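Local structure of type VII secretion system protein EssB (Staphylococcus aureus, 4ANN) at residues Phe139-Lys144 and Ala180-Leu186; Leu84-Leu88 and Leu190-Tyr194. The protein is probably required, as a membrane component of the type VII (Ess) secretion system, for secretion of EsxA and EsxB, this chain being its cytoplasmic part. All blocks are in the same frame, centred on the assembly; numbering follows the deposited sequence. Where two conformers were deposited one is given.

Contact 1 of 2, residues Phe139-Lys144 and Ala180-Leu186; sequences FLTRYK and AATLDLL
Leu140, Tyr143, Leu183 and Leu186 all hold CG anti to the backbone N (chi1 -179° for Leu140), a choice that swings their branched or aromatic ends into the interface between helix 136-151 and the start of helix 183-192. Leu140 divides its two methyls between different partners. CD1 lies 3.9 Å from Leu183 CA and also touches Leu186 CD2, whereas CD2 rests on the backbone around Thr182, 3.8 Å from Thr182 C. A leucine suits this place because its two methyls can pack against the backbone and against leucine at once. Tyr143 receives two leucines in different ways. Leu186 CD2 sits over one ring face, offset toward the rim and 4.2 Å from the centroid of the Tyr143 ring, a CH-pi contact; Leu183 CD1 meets the edge near the ring plane, 3.5 Å from Tyr143 CD2. The tyrosine hydroxyl, meanwhile, bonds to Leu87 O, so the ring is both packed and tethered. Leu183 CD2 also reaches obliquely to Phe139 CE2. Beside this apolar patch Lys144, its chain extended beyond CG, carries its ammonium to the turn ahead of helix 183-192. There Lys144 NZ donates to Ala180 O at 2.8 Å, in the carbonyl plane with a C=O...N angle of 150°, and to Ile178 O as well. A lysine suits the place: its CG lies against Leu186, while its charge would be favoured by the carbonyls that it reaches. Thr182 is the N-cap of helix 183-192, its OG1 accepting from Leu185 N at 3.3 Å. The whole is a helix-helix packing with an N-capped helix start, in a cytoplasmic region assigned by sequence to the YukC family, in the protein-kinase clan.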
loop_
_atom_site.group_PDB
_atom_site.type_symbol
_atom_site.label_atom_id
_atom_site.label_comp_id
_atom_site.label_asym_id
_atom_site.label_seq_id
_atom_site.Cartn_x
_atom_site.Cartn_y
_atom_site.Cartn_z
ATOM N N PHE A 139 -5.428 8.457 -1.349
ATOM C CA PHE A 139 -5.630 7.076 -0.925
ATOM C C PHE A 139 -6.791 6.453 -1.723
ATOM O O PHE A 139 -6.706 5.313 -2.226
ATOM C CB PHE A 139 -5.944 7.043 0.581
ATOM C CG PHE A 139 -6.174 5.614 1.085
ATOM C CD1 PHE A 139 -5.129 4.785 1.393
ATOM C CD2 PHE A 139 -7.462 5.090 1.199
ATOM C CE1 PHE A 139 -5.269 3.492 1.860
ATOM C CE2 PHE A 139 -7.619 3.795 1.656
ATOM C CZ PHE A 139 -6.576 2.962 1.911
ATOM N N LEU A 140 -7.872 7.187 -1.887
ATOM C CA LEU A 140 -9.016 6.685 -2.652
ATOM C C LEU A 140 -8.646 6.462 -4.097
ATOM O O LEU A 140 -9.043 5.429 -4.659
ATOM C CB LEU A 140 -10.194 7.647 -2.504
ATOM C CG LEU A 140 -11.442 7.213 -3.230
ATOM C CD1 LEU A 140 -11.891 5.802 -2.756
ATOM C CD2 LEU A 140 -12.557 8.242 -3.003
ATOM N N THR A 141 -7.937 7.388 -4.741
ATOM C CA THR A 141 -7.552 7.175 -6.131
ATOM C C THR A 141 -6.704 5.914 -6.258
ATOM O O THR A 141 -6.868 5.124 -7.191
ATOM C CB THR A 141 -6.762 8.406 -6.620
ATOM O OG1 THR A 141 -7.665 9.503 -6.661
ATOM C CG2 THR A 141 -6.202 8.202 -8.005
ATOM N N ARG A 142 -5.732 5.759 -5.360
ATOM C CA ARG A 142 -4.860 4.571 -5.403
ATOM C C ARG A 142 -5.653 3.286 -5.166
ATOM O O ARG A 142 -5.416 2.257 -5.834
ATOM C CB ARG A 142 -3.717 4.756 -4.427
ATOM C CG ARG A 142 -2.727 5.795 -4.854
ATOM C CD ARG A 142 -1.722 6.160 -3.753
ATOM N NE ARG A 142 -0.687 6.983 -4.333
ATOM C CZ ARG A 142 0.433 6.540 -4.885
ATOM N NH1 ARG A 142 0.820 5.254 -4.865
ATOM N NH2 ARG A 142 1.248 7.408 -5.424
ATOM N N TYR A 143 -6.604 3.296 -4.237
ATOM C CA TYR A 143 -7.444 2.119 -3.994
ATOM C C TYR A 143 -8.256 1.767 -5.237
ATOM O O TYR A 143 -8.331 0.609 -5.649
ATOM C CB TYR A 143 -8.286 2.401 -2.740
ATOM C CG TYR A 143 -8.916 1.222 -2.082
ATOM C CD1 TYR A 143 -8.940 -0.090 -2.528
ATOM C CD2 TYR A 143 -9.542 1.441 -0.869
ATOM C CE1 TYR A 143 -9.576 -1.091 -1.831
ATOM C CE2 TYR A 143 -10.181 0.437 -0.156
ATOM C CZ TYR A 143 -10.162 -0.846 -0.634
ATOM O OH TYR A 143 -10.804 -1.853 0.079
ATOM N N LYS A 144 -8.849 2.775 -5.880
ATOM C CA LYS A 144 -9.564 2.568 -7.106
ATOM C C LYS A 144 -8.688 1.929 -8.169
ATOM O O LYS A 144 -9.103 1.014 -8.888
ATOM C CB LYS A 144 -10.138 3.893 -7.623
ATOM C CG LYS A 144 -11.280 4.446 -6.807
ATOM C CD LYS A 144 -11.677 5.848 -7.189
ATOM C CE LYS A 144 -12.956 6.284 -6.536
ATOM N NZ LYS A 144 -13.312 7.694 -6.923
ATOM N N ALA A 180 -17.034 6.198 -7.755
ATOM C CA ALA A 180 -17.388 6.060 -6.324
ATOM C C ALA A 180 -16.940 7.256 -5.567
ATOM O O ALA A 180 -15.765 7.657 -5.625
ATOM C CB ALA A 180 -16.760 4.807 -5.734
ATOM N N ALA A 181 -17.834 7.925 -4.857
ATOM C CA ALA A 181 -17.528 9.278 -4.446
ATOM C C ALA A 181 -16.599 9.310 -3.247
ATOM O O ALA A 181 -15.934 10.317 -3.134
ATOM C CB ALA A 181 -18.782 10.076 -4.137
ATOM N N THR A 182 -16.690 8.281 -2.424
ATOM C CA THR A 182 -15.949 8.229 -1.168
ATOM C C THR A 182 -15.468 6.789 -0.964
ATOM O O THR A 182 -15.913 5.846 -1.610
ATOM C CB THR A 182 -16.730 8.610 0.074
ATOM O OG1 THR A 182 -17.733 7.623 0.192
ATOM C CG2 THR A 182 -17.427 9.968 -0.058
ATOM N N LEU A 183 -14.573 6.642 0.010
ATOM C CA LEU A 183 -14.105 5.335 0.389
ATOM C C LEU A 183 -15.218 4.420 0.812
ATOM O O LEU A 183 -15.315 3.250 0.395
ATOM C CB LEU A 183 -13.064 5.530 1.482
ATOM C CG LEU A 183 -12.395 4.341 2.062
ATOM C CD1 LEU A 183 -11.690 3.539 1.009
ATOM C CD2 LEU A 183 -11.326 4.695 3.127
ATOM N N ASP A 184 -16.135 4.914 1.650
ATOM C CA ASP A 184 -17.259 4.090 2.043
ATOM C C ASP A 184 -18.110 3.634 0.871
ATOM O O ASP A 184 -18.592 2.507 0.861
ATOM C CB ASP A 184 -18.198 4.824 3.027
ATOM C CG ASP A 184 -17.549 4.875 4.420
ATOM O OD1 ASP A 184 -16.598 4.098 4.670
ATOM O OD2 ASP A 184 -17.931 5.708 5.258
ATOM N N LEU A 185 -18.365 4.413 -0.136
ATOM C CA LEU A 185 -19.143 4.103 -1.313
ATOM C C LEU A 185 -18.328 3.160 -2.184
ATOM O O LEU A 185 -18.956 2.298 -2.814
ATOM C CB LEU A 185 -19.636 5.328 -2.086
ATOM C CG LEU A 185 -20.702 6.164 -1.352
ATOM C CD1 LEU A 185 -20.850 7.539 -1.950
ATOM C CD2 LEU A 185 -22.004 5.397 -1.348
ATOM N N LEU A 186 -17.018 3.240 -2.246
ATOM C CA LEU A 186 -16.249 2.218 -2.959
ATOM C C LEU A 186 -16.420 0.875 -2.269
ATOM O O LEU A 186 -16.644 -0.144 -2.944
ATOM C CB LEU A 186 -14.764 2.591 -3.051
ATOM C CG LEU A 186 -13.890 1.591 -3.743
ATOM C CD1 LEU A 186 -14.333 1.325 -5.186
ATOM C CD2 LEU A 186 -12.426 2.042 -3.732
#

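Contact 2 of 2, residues Leu84-Leu88 and Leu190-Tyr194; sequences LRYLL and LDEQY
Tyr194 lays its ring obliquely against Leu84, Arg85 and Leu88, presenting neither a clean face nor a clean edge to any of them. In the conformer described, one of two deposited, Leu84 CB lies 3.7 Å from Tyr194 CE1; on the same side of the ring plane, Leu88 CD1 approaches Tyr194 CE2 to 3.6 Å. The hydroxyl comes to rest by the backbone of Arg85, but Tyr194 OH and Arg85 N, 3.3 Å apart, make a poor angle and are not hydrogen-bonded. A tyrosine fits this exposed margin, since its flat ring can lie over two leucines; with a second conformer deposited, however, its contacts are doubtful. The other flat group here is the carboxylate of Asp191, whose side chain crosses that of Leu88 at about a right angle, with Asp191 OD1 3.2 Å from Leu88 CD2.

Next to these, leucines pack together. Leu190 slides past Leu88 in the opposite direction, with Leu190 CB 3.6 Å from Leu88 CD2, and its own CD2 meets Leu84 CD2 at 3.9 Å. Leu84 keeps CG anti to its carbonyl carbon (chi1 -73°), which lets one methyl reach Leu190 and the other, CD1, lie 3.7 Å from Gln193 CB. Branched aliphatic chains are apt here because each can touch two neighbours at once. Gln193 contributes its aliphatic stem, its amide turning back to Phe189 O, and the guanidinium of Arg85 leads away to a salt bridge with Glu82 and to Asp115 O. The C-terminal end of helix 183-192 is thus laid against helix 80-89, while helix 136-151 closes in with Val147 against Leu190, Phe151 against Leu84 and Leu87, and Ala150 against Leu87.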
loop_
_atom_site.group_PDB
_atom_site.type_symbol
_atom_site.label_atom_id
_atom_site.label_comp_id
_atom_site.label_asym_id
_atom_site.label_seq_id
_atom_site.Cartn_x
_atom_site.Cartn_y
_atom_site.Cartn_z
ATOM N N LEU A 84 -12.410 -10.235 -4.548
ATOM C CA LEU A 84 -13.163 -9.200 -3.836
ATOM C C LEU A 84 -12.876 -9.204 -2.340
ATOM O O LEU A 84 -12.752 -8.154 -1.748
ATOM C CB LEU A 84 -14.666 -9.342 -4.088
ATOM C CG LEU A 84 -15.123 -8.913 -5.494
ATOM C CD1 LEU A 84 -16.497 -9.407 -5.798
ATOM C CD2 LEU A 84 -15.012 -7.387 -5.612
ATOM N N ARG A 85 -12.745 -10.379 -1.732
ATOM C CA ARG A 85 -12.428 -10.449 -0.305
ATOM C C ARG A 85 -11.112 -9.717 -0.025
ATOM O O ARG A 85 -11.008 -8.919 0.920
ATOM C CB ARG A 85 -12.404 -11.873 0.164
ATOM C CG ARG A 85 -12.142 -12.001 1.652
ATOM C CD ARG A 85 -12.379 -13.403 2.180
ATOM N NE ARG A 85 -11.419 -14.417 1.728
ATOM C CZ ARG A 85 -10.262 -14.660 2.270
ATOM N NH1 ARG A 85 -9.816 -13.911 3.267
ATOM N NH2 ARG A 85 -9.523 -15.648 1.801
ATOM N N TYR A 86 -10.083 -10.036 -0.810
ATOM C CA TYR A 86 -8.796 -9.412 -0.660
ATOM C C TYR A 86 -8.882 -7.910 -0.888
ATOM O O TYR A 86 -8.326 -7.103 -0.102
ATOM C CB TYR A 86 -7.772 -10.035 -1.608
ATOM C CG TYR A 86 -7.150 -11.337 -1.096
ATOM C CD1 TYR A 86 -7.884 -12.451 -0.718
ATOM C CD2 TYR A 86 -5.759 -11.443 -0.977
ATOM C CE1 TYR A 86 -7.295 -13.598 -0.261
ATOM C CE2 TYR A 86 -5.168 -12.598 -0.520
ATOM C CZ TYR A 86 -5.936 -13.683 -0.140
ATOM O OH TYR A 86 -5.369 -14.830 0.336
ATOM N N LEU A 87 -9.560 -7.487 -1.949
ATOM C CA LEU A 87 -9.704 -6.057 -2.233
ATOM C C LEU A 87 -10.413 -5.319 -1.106
ATOM O O LEU A 87 -9.979 -4.223 -0.719
ATOM C CB LEU A 87 -10.426 -5.847 -3.545
ATOM C CG LEU A 87 -9.675 -6.176 -4.819
ATOM C CD1 LEU A 87 -10.617 -6.174 -6.002
ATOM C CD2 LEU A 87 -8.529 -5.222 -5.023
ATOM N N LEU A 88 -11.484 -5.893 -0.575
ATOM C CA LEU A 88 -12.206 -5.307 0.542
ATOM C C LEU A 88 -11.301 -5.163 1.746
ATOM O O LEU A 88 -11.362 -4.172 2.481
ATOM C CB LEU A 88 -13.431 -6.125 0.846
ATOM C CG LEU A 88 -14.628 -5.876 -0.088
ATOM C CD1 LEU A 88 -15.614 -7.026 -0.056
ATOM C CD2 LEU A 88 -15.331 -4.563 0.304
ATOM N N LEU A 190 -17.931 -2.569 -3.880
ATOM C CA LEU A 190 -17.242 -3.877 -3.863
ATOM C C LEU A 190 -18.111 -4.921 -3.199
ATOM O O LEU A 190 -18.210 -6.081 -3.660
ATOM C CB LEU A 190 -15.891 -3.753 -3.179
ATOM C CG LEU A 190 -14.794 -2.912 -3.906
ATOM C CD1 LEU A 190 -13.607 -2.753 -2.962
ATOM C CD2 LEU A 190 -14.415 -3.533 -5.209
ATOM N N ASP A 191 -18.760 -4.580 -2.074
ATOM C CA ASP A 191 -19.610 -5.559 -1.398
ATOM C C ASP A 191 -20.746 -6.037 -2.295
ATOM O O ASP A 191 -21.175 -7.154 -2.261
ATOM C CB ASP A 191 -20.237 -4.907 -0.190
ATOM C CG ASP A 191 -19.427 -4.562 1.027
ATOM O OD1 ASP A 191 -18.366 -5.190 1.179
ATOM O OD2 ASP A 191 -19.940 -3.706 1.840
ATOM N N GLU A 192 -21.317 -5.061 -3.083
ATOM C CA GLU A 192 -22.401 -5.338 -3.998
ATOM C C GLU A 192 -21.974 -6.306 -5.117
ATOM O O GLU A 192 -22.753 -7.080 -5.658
ATOM C CB GLU A 192 -22.936 -4.048 -4.621
ATOM C CG GLU A 192 -23.701 -3.179 -3.655
ATOM C CD GLU A 192 -23.876 -1.726 -4.123
ATOM O OE1 GLU A 192 -23.500 -1.301 -5.256
ATOM O OE2 GLU A 192 -24.404 -0.915 -3.329
ATOM N N GLN A 193 -20.710 -6.380 -5.527
ATOM C CA GLN A 193 -20.241 -7.205 -6.620
ATOM C C GLN A 193 -20.242 -8.701 -6.275
ATOM O O GLN A 193 -20.148 -9.523 -7.216
ATOM C CB GLN A 193 -18.838 -6.810 -7.046
ATOM C CG GLN A 193 -18.663 -5.364 -7.511
ATOM C CD GLN A 193 -19.742 -4.858 -8.418
ATOM O OE1 GLN A 193 -19.800 -5.209 -9.603
ATOM N NE2 GLN A 193 -20.628 -4.037 -7.873
ATOM N N TYR A 194 -20.345 -9.079 -4.998
ATOM C CA TYR A 194 -20.574 -10.484 -4.668
ATOM C C TYR A 194 -21.851 -10.965 -5.367
ATOM O O TYR A 194 -22.939 -10.422 -5.169
ATOM C CB TYR A 194 -20.635 -10.620 -3.173
ATOM C CG TYR A 194 -19.314 -10.601 -2.434
ATOM C CD1 TYR A 194 -18.257 -11.429 -2.747
ATOM C CD2 TYR A 194 -19.088 -9.728 -1.390
ATOM C CE1 TYR A 194 -17.066 -11.379 -2.055
ATOM C CE2 TYR A 194 -17.935 -9.649 -0.675
ATOM C CZ TYR A 194 -16.904 -10.497 -1.035
ATOM O OH TYR A 194 -15.725 -10.515 -0.370
#

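Overall arrangement
From the N terminus, the chain first forms the three-stranded antiparallel sheet of strands 21-25, 50-54 and 58-63, then helix 80-89, which supplies the first half of contact 2. The short strands from 101-102 to 124-125 follow, and helix 136-151 opens contact 1. After helices 157-162 and 172-179 the chain returns as helix 183-192: its start completes contact 1, closing a loop of 35 residues, and its far end completes contact 2, closing one of 101. The smaller loop therefore lies within the larger. With centres about 13 Å apart, the contacts tie helix 183-192 to two helices, and Tyr143 of contact 1 also reaches helix 80-89 of contact 2.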